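Local coordinates for protein nucleoporin NUP82 (PDB 5CWW) that probably serves as a structural nucleoporin of the nuclear pore complex and may dock transport factors, the present chain being its N-terminal beta-propeller region, at residues B[311-316]-B[322-327]; B[327-332]-B[451-456]; B[429-434]-B[502-507]; B[477-482]-B[549-554]. All coordinates share one frame; numbering follows the deposited sequence. Where two conformers were deposited one is given.

Contact 1. Residues B[311-316]-B[322-327]; sequences AAAEDN and EERLVA
Arg324 lays the root of its side chain over Ala313, and the aliphatic carbons do the work that the charged tip might be expected to do. CB starts 4.7 Å from Ala313 CB. The first torsion, chi1 -67°, sets CG opposite the carbonyl carbon and next to the backbone N, which carries the chain toward the other helix. Arg324 CG then rests against two atoms of Ala313, 4.2 Å from Ala313 CB and 4.1 Å from Ala313 O. CD passes that same oxygen at 4.3 Å before the bend at chi3 (-65°) turns NE and the guanidinium away from the residue, so that the meeting is one of van der Waals contact. The Ser319 hydroxyl stands between Ala313 O and Asn316 O, within hydrogen-bonding distance of both, so it can only share its one proton between them; the side chain of Arg324 also touches Ser319. The two segments are the facing ends of a helical hairpin, helix 298-315 running into helix 321-338 through a short turn, inserted between two strands of a propeller blade. Their axes come within 9.2 Å and run at 147°, roughly antiparallel, a spacing that small residues allow: Ala313 CB meets Ala327 CB at 4.2 Å, methyl against methyl, with Val310 covering Ala327 further along the helix. Glu323 brings its backbone O to 4.4 Å from Ala313 CB, while its side chain, extended, passes by without close contact. At the turn, Asn316 is the first residue to leave helical geometry; its OD1 accepts from Glu318 N.

Contact 2. Residues B[327-332]-B[451-456]; sequences AQQQLE and LPPRSK
Gln329 NE2 donates to Leu451 O across 3.0 Å, and this is the polar bond on which the contact rests. It is not a straight one: the N-H...O angle is 136°, and the donor stands well above the carbonyl plane of Leu451. The acceptor in turn lies a little out of the plane of the glutamine amide. OE1 makes a weak hydrogen bond with Trp450 N, so both ends of the amide meet neighbouring peptide groups, a pairing likely to limit rotation about chi3. Reach comes from the torsions, with CG placed beside the backbone N (chi1 -75°) and the chain extended beyond it, carrying the amide straight out from the helix. Helix 321-338, from the hairpin inserted in one propeller blade, is here joined to the irregular loop between strands 437-441 and 469-476 of the next. An alanine at Gln329 is likely to leave Leu451 O without this donor and to open a gap between helix and loop. The amide also touches carbon, NE2 lying 4.1 Å from Pro452 CA and 4.2 Å from Pro453 CD, and Pro363 packs on the glutamine as well. Beyond the prolines, a type I turn runs from Pro453 to Lys456, with Lys456 N bonded to Pro453 O at 3.2 Å. Within this turn, Arg454 looks to another part of the chain and forms a salt bridge with Asp231. On the helix, Gln330 NE2 grips Ala448 O and Glu447 OE1, a second glutamine bonded to the same loop.

Contact 3. Residues B[429-434]-B[502-507]; sequences CLLSTS and FYVTHP
Leu431 and Val504 meet between two neighbouring blades of the beta-propeller, where strand 427-432 of one sheet faces strand 501-506 of the next, and their conformations bring them together. Leu431 has CG opposite the backbone N (chi1 -173°), which sends the isobutyl group straight across the interface. Val504 places CG1 in the same way, and the two side chains reach each other tip to tip. Because CG1 comes in between the leucine branches, it lies 4.0 Å from Leu431 CD1 and likewise 4.0 Å from Leu431 CD2. Two residues along each strand, Cys429 and Phe502 repeat the arrangement with sulfur and ring. Phe502 adopts the crowded position, CG between the backbone N and the carbonyl carbon (chi1 51°), and thereby swings its ring toward the other blade. Cys429 SG comes to the far end of that ring, 3.9 Å from Phe502 CZ and 4.1 Å from Phe502 CE1. The sulfur is 4.6 Å from the ring centroid and 40° off the ring normal, an oblique sulfur-aromatic contact. Tyr393 and Phe492 add their own rings around Phe502, while Ile439 and Val437 fill in along the buried interface. Toward the strand ends the chemistry turns polar. His506 takes part in a water bridge: the water lies 2.9 Å from His506 NE2 and donates to Thr433 O at 2.7 Å.

Contact 4. Residues B[477-482]-B[549-554]; sequences DTLKPA and RDRIFT
The junction between two propeller blades is closed here by an arginine that reaches from the outermost strand, within this chain, of one blade to the loop leading into it. Strand 548-554 carries a classic beta bulge, Ile552 and Phe553 both facing Ile510; the loop 477-482 follows strand 469-476 of the preceding blade. Just before the bulge, Arg551 leaves its strand with CG opposite the backbone N (chi1 179°), then bends at chi3 (-59°) to present its guanidinium to Thr478. The carbonyl oxygen of Thr478 lies at the edge of that group, close to its plane, and accepts from NH1. The modelled separation of Arg551 NH1 and Thr478 O, 2.4 Å, is too short to trust in detail, and the angle at the hydrogen is a bent 125°. The stronger partner of the arginine is Glu483, which forms a salt bridge with NH2 and whose other carboxylate oxygen accepts from Lys480 N. This carboxylate probably also eases the approach of the two positive tips, Lys480 NZ standing 4.5 Å from Arg551 NH2. Thr478 has its own hydroxyl engaged with Gly435 O. The loop also meets the chain of another protein: Asp477 bonds to its backbone, while Lys480 and Pro481 pack on it, so the junction belongs in part to a subunit interface. Leu479 crosses the arginine at about a right angle, its CG beside the backbone N and its methyl CD2 resting 3.6 Å from Arg551 NH1.

Contact 3 is the buried member of the set, apolar apart from one water bridge, whereas contacts 1, 2 and 4 lie nearer the surface and involve polar or charged groups. Contacts 1 and 2 share helix 321-338 and Ala327, and may be joined by a Glu322-Lys456 salt bridge, modelled too short to trust and in one of two conformers; one relies on small residues, the other on a glutamine amide. Contacts 3 and 4, with centres about 10 Å apart, tie the same pair of blades together, and Leu479 packs against His506 between them. Contacts 2 and 4 lie on opposite sides of the chain's centre, and only contact 4 also meets another protein.

Contact 1. Residues B[311-316]-B[322-327]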
loop_
_atom_site.group_PDB
_atom_site.type_symbol
_atom_site.label_atom_id
_atom_site.label_comp_id
_atom_site.label_asym_id
_atom_site.label_seq_id
_atom_site.Cartn_x
_atom_site.Cartn_y
_atom_site.Cartn_z
ATOM N N ALA B 311 -19.071 11.323 -23.494
ATOM C CA ALA B 311 -20.366 11.840 -23.910
ATOM C C ALA B 311 -20.880 12.871 -22.911
ATOM O O ALA B 311 -21.298 13.964 -23.292
ATOM C CB ALA B 311 -21.367 10.704 -24.064
ATOM N N ALA B 312 -20.838 12.515 -21.631
ATOM C CA ALA B 312 -21.322 13.394 -20.573
ATOM C C ALA B 312 -20.516 14.687 -20.523
ATOM O O ALA B 312 -21.066 15.764 -20.299
ATOM C CB ALA B 312 -21.263 12.683 -19.230
ATOM N N ALA B 313 -19.209 14.576 -20.735
ATOM C CA ALA B 313 -18.330 15.738 -20.688
ATOM C C ALA B 313 -18.609 16.674 -21.859
ATOM O O ALA B 313 -18.550 17.895 -21.716
ATOM C CB ALA B 313 -16.874 15.300 -20.695
ATOM N N GLU B 314 -18.914 16.095 -23.015
ATOM C CA GLU B 314 -19.165 16.879 -24.218
ATOM C C GLU B 314 -20.591 17.420 -24.248
ATOM O O GLU B 314 -20.811 18.584 -24.582
ATOM C CB GLU B 314 -18.895 16.041 -25.468
ATOM C CG GLU B 314 -17.418 15.773 -25.717
ATOM C CD GLU B 314 -17.167 14.995 -26.994
ATOM O OE1 GLU B 314 -18.123 14.801 -27.775
ATOM O OE2 GLU B 314 -16.010 14.576 -27.216
ATOM N N ASP B 315 -21.555 16.574 -23.901
ATOM C CA ASP B 315 -22.962 16.962 -23.929
ATOM C C ASP B 315 -23.255 18.069 -22.921
ATOM O O ASP B 315 -24.145 18.892 -23.134
ATOM C CB ASP B 315 -23.858 15.752 -23.651
ATOM C CG ASP B 315 -23.775 14.699 -24.741
ATOM O OD1 ASP B 315 -23.564 15.067 -25.916
ATOM O OD2 ASP B 315 -23.920 13.499 -24.422
ATOM N N ASN B 316 -22.501 18.089 -21.828
ATOM C CA ASN B 316 -22.702 19.083 -20.779
ATOM C C ASN B 316 -21.999 20.396 -21.129
ATOM O O ASN B 316 -20.783 20.412 -21.318
ATOM C CB ASN B 316 -22.187 18.552 -19.440
ATOM C CG ASN B 316 -22.686 19.361 -18.257
ATOM O OD1 ASN B 316 -22.923 20.563 -18.363
ATOM N ND2 ASN B 316 -22.848 18.698 -17.117
ATOM N N GLU B 322 -11.063 20.852 -17.201
ATOM C CA GLU B 322 -10.373 19.859 -16.389
ATOM C C GLU B 322 -11.140 18.540 -16.403
ATOM O O GLU B 322 -10.550 17.465 -16.323
ATOM C CB GLU B 322 -10.210 20.357 -14.951
ATOM C CG GLU B 322 -9.715 21.794 -14.831
ATOM C CD GLU B 322 -8.337 22.000 -15.431
ATOM O OE1 GLU B 322 -7.623 20.999 -15.653
ATOM O OE2 GLU B 322 -7.966 23.167 -15.681
ATOM N N GLU B 323 -12.461 18.633 -16.506
ATOM C CA GLU B 323 -13.312 17.452 -16.539
ATOM C C GLU B 323 -13.247 16.788 -17.910
ATOM O O GLU B 323 -13.352 15.566 -18.024
ATOM C CB GLU B 323 -14.755 17.827 -16.194
ATOM C CG GLU B 323 -15.697 16.644 -16.047
ATOM C CD GLU B 323 -17.114 17.068 -15.700
ATOM O OE1 GLU B 323 -17.940 16.186 -15.381
ATOM O OE2 GLU B 323 -17.402 18.283 -15.747
ATOM N N ARG B 324 -13.074 17.600 -18.950
ATOM C CA ARG B 324 -12.980 17.091 -20.314
ATOM C C ARG B 324 -11.635 16.410 -20.555
ATOM O O ARG B 324 -11.531 15.489 -21.367
ATOM C CB ARG B 324 -13.186 18.220 -21.328
ATOM C CG ARG B 324 -14.593 18.806 -21.327
ATOM C CD ARG B 324 -14.796 19.815 -22.452
ATOM N NE ARG B 324 -13.961 21.007 -22.301
ATOM C CZ ARG B 324 -12.812 21.224 -22.940
ATOM N NH1 ARG B 324 -12.323 20.331 -23.790
ATOM N NH2 ARG B 324 -12.141 22.348 -22.723
ATOM N N LEU B 325 -10.607 16.866 -19.845
ATOM C CA LEU B 325 -9.265 16.322 -20.009
ATOM C C LEU B 325 -9.174 14.897 -19.478
ATOM O O LEU B 325 -8.478 14.061 -20.049
ATOM C CB LEU B 325 -8.240 17.211 -19.298
ATOM C CG LEU B 325 -6.783 16.737 -19.338
ATOM C CD1 LEU B 325 -6.293 16.580 -20.769
ATOM C CD2 LEU B 325 -5.891 17.703 -18.572
ATOM N N VAL B 326 -9.879 14.621 -18.386
ATOM C CA VAL B 326 -9.886 13.280 -17.815
ATOM C C VAL B 326 -10.529 12.313 -18.800
ATOM O O VAL B 326 -10.032 11.208 -19.011
ATOM C CB VAL B 326 -10.636 13.230 -16.468
ATOM C CG1 VAL B 326 -10.612 11.823 -15.887
ATOM C CG2 VAL B 326 -10.017 14.206 -15.483
ATOM N N ALA B 327 -11.629 12.742 -19.410
ATOM C CA ALA B 327 -12.306 11.929 -20.413
ATOM C C ALA B 327 -11.397 11.719 -21.618
ATOM O O ALA B 327 -11.315 10.618 -22.161
ATOM C CB ALA B 327 -13.613 12.584 -20.835
#

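Contact 2. Residues B[327-332]-B[451-456]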
loop_
_atom_site.group_PDB
_atom_site.type_symbol
_atom_site.label_atom_id
_atom_site.label_comp_id
_atom_site.label_asym_id
_atom_site.label_seq_id
_atom_site.Cartn_x
_atom_site.Cartn_y
_atom_site.Cartn_z
ATOM N N ALA B 327 -11.629 12.742 -19.410
ATOM C CA ALA B 327 -12.306 11.929 -20.413
ATOM C C ALA B 327 -11.397 11.719 -21.618
ATOM O O ALA B 327 -11.315 10.618 -22.161
ATOM C CB ALA B 327 -13.613 12.584 -20.835
ATOM N N GLN B 328 -10.713 12.782 -22.028
ATOM C CA GLN B 328 -9.760 12.714 -23.132
ATOM C C GLN B 328 -8.625 11.728 -22.858
ATOM O O GLN B 328 -8.300 10.894 -23.705
ATOM C CB GLN B 328 -9.177 14.100 -23.415
ATOM C CG GLN B 328 -9.954 14.891 -24.449
ATOM C CD GLN B 328 -9.861 14.281 -25.834
ATOM O OE1 GLN B 328 -9.075 13.363 -26.069
ATOM N NE2 GLN B 328 -10.668 14.787 -26.759
ATOM N N GLN B 329 -8.024 11.830 -21.678
ATOM C CA GLN B 329 -6.899 10.980 -21.316
ATOM C C GLN B 329 -7.302 9.508 -21.288
ATOM O O GLN B 329 -6.557 8.645 -21.751
ATOM C CB GLN B 329 -6.327 11.401 -19.962
ATOM C CG GLN B 329 -5.506 12.683 -20.018
ATOM C CD GLN B 329 -4.977 13.103 -18.660
ATOM O OE1 GLN B 329 -5.529 12.733 -17.623
ATOM N NE2 GLN B 329 -3.896 13.870 -18.659
ATOM N N GLN B 330 -8.486 9.229 -20.754
ATOM C CA GLN B 330 -8.993 7.863 -20.693
ATOM C C GLN B 330 -9.271 7.312 -22.087
ATOM O O GLN B 330 -9.039 6.135 -22.355
ATOM C CB GLN B 330 -10.269 7.798 -19.854
ATOM C CG GLN B 330 -10.039 7.930 -18.360
ATOM C CD GLN B 330 -11.300 7.669 -17.557
ATOM O OE1 GLN B 330 -12.350 7.356 -18.117
ATOM N NE2 GLN B 330 -11.202 7.793 -16.240
ATOM N N LEU B 331 -9.777 8.167 -22.969
ATOM C CA LEU B 331 -10.052 7.764 -24.341
ATOM C C LEU B 331 -8.752 7.485 -25.089
ATOM O O LEU B 331 -8.678 6.574 -25.914
ATOM C CB LEU B 331 -10.861 8.843 -25.062
ATOM C CG LEU B 331 -11.167 8.588 -26.538
ATOM C CD1 LEU B 331 -11.857 7.246 -26.728
ATOM C CD2 LEU B 331 -12.021 9.713 -27.100
ATOM N N GLU B 332 -7.726 8.275 -24.792
ATOM C CA GLU B 332 -6.414 8.089 -25.395
ATOM C C GLU B 332 -5.801 6.771 -24.927
ATOM O O GLU B 332 -5.236 6.015 -25.718
ATOM C CB GLU B 332 -5.503 9.265 -25.045
ATOM C CG GLU B 332 -4.171 9.263 -25.770
ATOM C CD GLU B 332 -3.373 10.530 -25.521
ATOM O OE1 GLU B 332 -3.874 11.417 -24.796
ATOM O OE2 GLU B 332 -2.247 10.637 -26.051
ATOM N N LEU B 451 -1.614 13.301 -14.685
ATOM C CA LEU B 451 -1.342 14.729 -14.637
ATOM C C LEU B 451 -1.487 15.314 -16.039
ATOM O O LEU B 451 -1.425 14.581 -17.021
ATOM C CB LEU B 451 0.056 14.996 -14.086
ATOM C CG LEU B 451 0.246 14.701 -12.598
ATOM C CD1 LEU B 451 1.728 14.649 -12.255
ATOM C CD2 LEU B 451 -0.465 15.749 -11.752
ATOM N N PRO B 452 -1.692 16.637 -16.138
ATOM C CA PRO B 452 -1.855 17.266 -17.455
ATOM C C PRO B 452 -0.607 17.168 -18.331
ATOM O O PRO B 452 0.493 17.004 -17.806
ATOM C CB PRO B 452 -2.142 18.733 -17.114
ATOM C CG PRO B 452 -2.588 18.735 -15.706
ATOM C CD PRO B 452 -1.908 17.592 -15.039
ATOM N N PRO B 453 -0.775 17.268 -19.659
ATOM C CA PRO B 453 0.382 17.422 -20.543
ATOM C C PRO B 453 0.908 18.852 -20.492
ATOM O O PRO B 453 0.175 19.750 -20.079
ATOM C CB PRO B 453 -0.182 17.086 -21.922
ATOM C CG PRO B 453 -1.613 17.487 -21.837
ATOM C CD PRO B 453 -2.038 17.209 -20.417
ATOM N N ARG B 454 2.154 19.061 -20.902
ATOM C CA ARG B 454 2.738 20.398 -20.899
ATOM C C ARG B 454 2.053 21.304 -21.920
ATOM O O ARG B 454 2.198 22.526 -21.873
ATOM C CB ARG B 454 4.239 20.321 -21.181
ATOM C CG ARG B 454 5.019 19.602 -20.094
ATOM C CD ARG B 454 6.497 19.525 -20.418
ATOM N NE ARG B 454 7.236 18.777 -19.402
ATOM C CZ ARG B 454 7.685 19.292 -18.262
ATOM N NH1 ARG B 454 7.474 20.569 -17.967
ATOM N NH2 ARG B 454 8.347 18.523 -17.409
ATOM N N SER B 455 1.304 20.696 -22.836
ATOM C CA SER B 455 0.553 21.438 -23.842
ATOM C C SER B 455 -0.480 22.355 -23.192
ATOM O O SER B 455 -0.758 23.446 -23.688
ATOM C CB SER B 455 -0.140 20.472 -24.806
ATOM O OG SER B 455 0.777 19.536 -25.343
ATOM N N LYS B 456 -1.046 21.899 -22.079
ATOM C CA LYS B 456 -2.061 22.659 -21.359
ATOM C C LYS B 456 -1.484 23.946 -20.778
ATOM O O LYS B 456 -0.413 23.937 -20.169
ATOM C CB LYS B 456 -2.667 21.808 -20.239
ATOM C CG LYS B 456 -3.584 22.571 -19.288
ATOM C CD LYS B 456 -4.117 21.663 -18.192
ATOM C CE LYS B 456 -4.889 22.448 -17.144
ATOM N NZ LYS B 456 -5.346 21.577 -16.026
#

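Contact 3. Residues B[429-434]-B[502-507]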
loop_
_atom_site.group_PDB
_atom_site.type_symbol
_atom_site.label_atom_id
_atom_site.label_comp_id
_atom_site.label_asym_id
_atom_site.label_seq_id
_atom_site.Cartn_x
_atom_site.Cartn_y
_atom_site.Cartn_z
ATOM N N CYS B 429 -11.474 -0.267 3.505
ATOM C CA CYS B 429 -11.429 -0.559 4.931
ATOM C C CYS B 429 -10.070 -0.153 5.494
ATOM O O CYS B 429 -9.029 -0.492 4.923
ATOM C CB CYS B 429 -11.701 -2.042 5.183
ATOM S SG CYS B 429 -13.225 -2.649 4.404
ATOM N N LEU B 430 -10.089 0.580 6.605
ATOM C CA LEU B 430 -8.876 1.148 7.188
ATOM C C LEU B 430 -8.708 0.692 8.633
ATOM O O LEU B 430 -9.631 0.802 9.435
ATOM C CB LEU B 430 -8.915 2.676 7.125
ATOM C CG LEU B 430 -9.233 3.293 5.760
ATOM C CD1 LEU B 430 -9.411 4.801 5.884
ATOM C CD2 LEU B 430 -8.146 2.964 4.749
ATOM N N LEU B 431 -7.516 0.199 8.953
ATOM C CA LEU B 431 -7.210 -0.326 10.280
ATOM C C LEU B 431 -6.194 0.562 10.995
ATOM O O LEU B 431 -5.075 0.758 10.514
ATOM C CB LEU B 431 -6.685 -1.757 10.159
ATOM C CG LEU B 431 -6.438 -2.594 11.413
ATOM C CD1 LEU B 431 -7.639 -2.588 12.347
ATOM C CD2 LEU B 431 -6.112 -4.019 10.985
ATOM N N SER B 432 -6.598 1.105 12.140
ATOM C CA SER B 432 -5.748 1.994 12.926
ATOM C C SER B 432 -4.904 1.215 13.930
ATOM O O SER B 432 -5.201 0.061 14.235
ATOM C CB SER B 432 -6.596 3.031 13.666
ATOM O OG SER B 432 -7.478 3.699 12.781
ATOM N N THR B 433 -3.862 1.861 14.447
ATOM C CA THR B 433 -3.018 1.276 15.487
ATOM C C THR B 433 -3.856 0.780 16.658
ATOM O O THR B 433 -3.578 -0.273 17.233
ATOM C CB THR B 433 -1.985 2.298 16.012
ATOM O OG1 THR B 433 -1.183 2.776 14.924
ATOM C CG2 THR B 433 -1.081 1.673 17.072
ATOM N N SER B 434 -4.889 1.543 17.000
ATOM C CA SER B 434 -5.739 1.224 18.140
ATOM C C SER B 434 -6.601 -0.005 17.884
ATOM O O SER B 434 -7.227 -0.530 18.803
ATOM C CB SER B 434 -6.639 2.412 18.479
ATOM O OG SER B 434 -7.601 2.618 17.460
ATOM N N PHE B 502 -13.997 -10.452 6.386
ATOM C CA PHE B 502 -12.551 -10.391 6.572
ATOM C C PHE B 502 -12.208 -10.424 8.056
ATOM O O PHE B 502 -13.097 -10.335 8.909
ATOM C CB PHE B 502 -11.966 -9.134 5.915
ATOM C CG PHE B 502 -12.668 -7.861 6.296
ATOM C CD1 PHE B 502 -13.808 -7.453 5.624
ATOM C CD2 PHE B 502 -12.177 -7.065 7.319
ATOM C CE1 PHE B 502 -14.452 -6.279 5.971
ATOM C CE2 PHE B 502 -12.815 -5.891 7.670
ATOM C CZ PHE B 502 -13.956 -5.498 6.995
ATOM N N TYR B 503 -10.920 -10.562 8.356
ATOM C CA TYR B 503 -10.461 -10.706 9.732
ATOM C C TYR B 503 -9.495 -9.605 10.149
ATOM O O TYR B 503 -8.820 -9.007 9.317
ATOM C CB TYR B 503 -9.796 -12.067 9.919
ATOM C CG TYR B 503 -10.693 -13.204 9.521
ATOM C CD1 TYR B 503 -11.604 -13.733 10.420
ATOM C CD2 TYR B 503 -10.636 -13.749 8.246
ATOM C CE1 TYR B 503 -12.436 -14.766 10.063
ATOM C CE2 TYR B 503 -11.466 -14.792 7.879
ATOM C CZ TYR B 503 -12.364 -15.296 8.795
ATOM O OH TYR B 503 -13.199 -16.333 8.446
ATOM N N VAL B 504 -9.453 -9.350 11.453
ATOM C CA VAL B 504 -8.473 -8.453 12.048
ATOM C C VAL B 504 -7.677 -9.231 13.087
ATOM O O VAL B 504 -8.242 -9.740 14.056
ATOM C CB VAL B 504 -9.141 -7.224 12.701
ATOM C CG1 VAL B 504 -8.127 -6.383 13.477
ATOM C CG2 VAL B 504 -9.827 -6.378 11.645
ATOM N N THR B 505 -6.367 -9.327 12.869
ATOM C CA THR B 505 -5.474 -10.031 13.784
ATOM C C THR B 505 -4.604 -9.038 14.542
ATOM O O THR B 505 -4.073 -8.091 13.967
ATOM C CB THR B 505 -4.570 -11.036 13.041
ATOM O OG1 THR B 505 -5.380 -11.968 12.315
ATOM C CG2 THR B 505 -3.686 -11.798 14.026
ATOM N N HIS B 506 -4.453 -9.284 15.837
ATOM C CA HIS B 506 -3.715 -8.402 16.732
ATOM C C HIS B 506 -3.224 -9.268 17.889
ATOM O O HIS B 506 -3.845 -10.288 18.189
ATOM C CB HIS B 506 -4.616 -7.259 17.216
ATOM C CG HIS B 506 -3.907 -6.215 18.020
ATOM N ND1 HIS B 506 -3.786 -6.284 19.391
ATOM C CD2 HIS B 506 -3.294 -5.066 17.647
ATOM C CE1 HIS B 506 -3.123 -5.229 19.828
ATOM N NE2 HIS B 506 -2.813 -4.474 18.790
ATOM N N PRO B 507 -2.105 -8.891 18.532
ATOM C CA PRO B 507 -1.641 -9.707 19.662
ATOM C C PRO B 507 -2.701 -9.924 20.746
ATOM O O PRO B 507 -2.620 -10.897 21.493
ATOM C CB PRO B 507 -0.460 -8.901 20.206
ATOM C CG PRO B 507 0.077 -8.191 19.009
ATOM C CD PRO B 507 -1.119 -7.858 18.162
HETATM O O HOH W 1 -2.355 -1.648 19.231
#

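Contact 4. Residues B[477-482]-B[549-554]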
loop_
_atom_site.group_PDB
_atom_site.type_symbol
_atom_site.label_atom_id
_atom_site.label_comp_id
_atom_site.label_asym_id
_atom_site.label_seq_id
_atom_site.Cartn_x
_atom_site.Cartn_y
_atom_site.Cartn_z
ATOM N N ASP B 477 -14.446 0.126 17.111
ATOM C CA ASP B 477 -13.302 -0.506 17.757
ATOM C C ASP B 477 -13.350 -2.018 17.581
ATOM O O ASP B 477 -14.425 -2.599 17.414
ATOM C CB ASP B 477 -13.261 -0.170 19.252
ATOM C CG ASP B 477 -12.822 1.257 19.528
ATOM O OD1 ASP B 477 -12.027 1.809 18.739
ATOM O OD2 ASP B 477 -13.260 1.820 20.553
ATOM N N THR B 478 -12.178 -2.647 17.615
ATOM C CA THR B 478 -12.080 -4.100 17.689
ATOM C C THR B 478 -11.317 -4.512 18.946
ATOM O O THR B 478 -11.258 -5.694 19.281
ATOM C CB THR B 478 -11.382 -4.692 16.452
ATOM O OG1 THR B 478 -10.037 -4.201 16.371
ATOM C CG2 THR B 478 -12.143 -4.328 15.183
ATOM N N LEU B 479 -10.731 -3.530 19.629
ATOM C CA LEU B 479 -9.995 -3.767 20.869
ATOM C C LEU B 479 -10.550 -2.925 22.012
ATOM O O LEU B 479 -11.062 -1.827 21.794
ATOM C CB LEU B 479 -8.509 -3.450 20.686
ATOM C CG LEU B 479 -7.730 -4.273 19.660
ATOM C CD1 LEU B 479 -6.310 -3.738 19.530
ATOM C CD2 LEU B 479 -7.714 -5.741 20.043
ATOM N N LYS B 480 -10.443 -3.444 23.231
ATOM C CA LYS B 480 -10.740 -2.650 24.415
ATOM C C LYS B 480 -9.538 -1.753 24.686
ATOM O O LYS B 480 -8.429 -2.074 24.264
ATOM C CB LYS B 480 -11.031 -3.536 25.627
ATOM C CG LYS B 480 -12.065 -4.622 25.389
ATOM C CD LYS B 480 -12.553 -5.207 26.708
ATOM C CE LYS B 480 -13.393 -6.455 26.497
ATOM N NZ LYS B 480 -12.580 -7.592 25.980
ATOM N N PRO B 481 -9.751 -0.625 25.383
ATOM C CA PRO B 481 -8.655 0.304 25.687
ATOM C C PRO B 481 -7.449 -0.375 26.335
ATOM O O PRO B 481 -6.309 -0.016 26.046
ATOM C CB PRO B 481 -9.302 1.298 26.654
ATOM C CG PRO B 481 -10.743 1.287 26.290
ATOM C CD PRO B 481 -11.047 -0.123 25.873
ATOM N N ALA B 482 -7.710 -1.356 27.193
ATOM C CA ALA B 482 -6.651 -2.065 27.904
ATOM C C ALA B 482 -5.856 -2.982 26.977
ATOM O O ALA B 482 -4.749 -3.405 27.312
ATOM C CB ALA B 482 -7.240 -2.866 29.054
ATOM N N ARG B 549 -19.673 -7.884 13.725
ATOM C CA ARG B 549 -18.332 -8.174 14.208
ATOM C C ARG B 549 -18.402 -9.061 15.442
ATOM O O ARG B 549 -19.237 -8.851 16.324
ATOM C CB ARG B 549 -17.579 -6.881 14.524
ATOM C CG ARG B 549 -18.346 -5.914 15.411
ATOM C CD ARG B 549 -17.917 -4.476 15.180
ATOM N NE ARG B 549 -18.900 -3.528 15.697
ATOM C CZ ARG B 549 -20.011 -3.172 15.057
ATOM N NH1 ARG B 549 -20.844 -2.303 15.612
ATOM N NH2 ARG B 549 -20.295 -3.682 13.866
ATOM N N ASP B 550 -17.524 -10.056 15.499
ATOM C CA ASP B 550 -17.492 -10.977 16.626
ATOM C C ASP B 550 -16.076 -11.470 16.881
ATOM O O ASP B 550 -15.385 -11.905 15.959
ATOM C CB ASP B 550 -18.421 -12.164 16.372
ATOM C CG ASP B 550 -18.484 -13.114 17.550
ATOM O OD1 ASP B 550 -19.251 -12.838 18.497
ATOM O OD2 ASP B 550 -17.765 -14.136 17.531
ATOM N N ARG B 551 -15.645 -11.395 18.135
ATOM C CA ARG B 551 -14.331 -11.892 18.501
ATOM C C ARG B 551 -14.347 -13.408 18.600
ATOM O O ARG B 551 -15.198 -13.991 19.270
ATOM C CB ARG B 551 -13.865 -11.292 19.822
ATOM C CG ARG B 551 -12.501 -11.802 20.235
ATOM C CD ARG B 551 -11.828 -10.895 21.237
ATOM N NE ARG B 551 -11.636 -9.540 20.735
ATOM C CZ ARG B 551 -10.863 -8.637 21.327
ATOM N NH1 ARG B 551 -10.745 -7.425 20.814
ATOM N NH2 ARG B 551 -10.201 -8.950 22.433
ATOM N N ILE B 552 -13.390 -14.035 17.930
ATOM C CA ILE B 552 -13.296 -15.488 17.869
ATOM C C ILE B 552 -12.232 -16.013 18.824
ATOM O O ILE B 552 -12.279 -17.167 19.248
ATOM C CB ILE B 552 -12.990 -15.955 16.446
ATOM C CG1 ILE B 552 -11.638 -15.406 15.992
ATOM C CG2 ILE B 552 -14.092 -15.489 15.499
ATOM C CD1 ILE B 552 -11.171 -15.989 14.717
ATOM N N PHE B 553 -11.269 -15.159 19.152
ATOM C CA PHE B 553 -10.114 -15.563 19.941
ATOM C C PHE B 553 -9.520 -14.386 20.698
ATOM O O PHE B 553 -9.438 -13.272 20.179
ATOM C CB PHE B 553 -9.043 -16.185 19.044
ATOM C CG PHE B 553 -7.759 -16.496 19.759
ATOM C CD1 PHE B 553 -7.649 -17.621 20.557
ATOM C CD2 PHE B 553 -6.660 -15.662 19.634
ATOM C CE1 PHE B 553 -6.469 -17.908 21.216
ATOM C CE2 PHE B 553 -5.477 -15.943 20.292
ATOM C CZ PHE B 553 -5.383 -17.069 21.084
ATOM N N THR B 554 -9.109 -14.652 21.934
ATOM C CA THR B 554 -8.461 -13.656 22.774
ATOM C C THR B 554 -7.230 -14.249 23.445
ATOM O O THR B 554 -7.300 -15.313 24.061
ATOM C CB THR B 554 -9.414 -13.123 23.853
ATOM O OG1 THR B 554 -10.664 -12.771 23.254
ATOM C CG2 THR B 554 -8.820 -11.902 24.542
#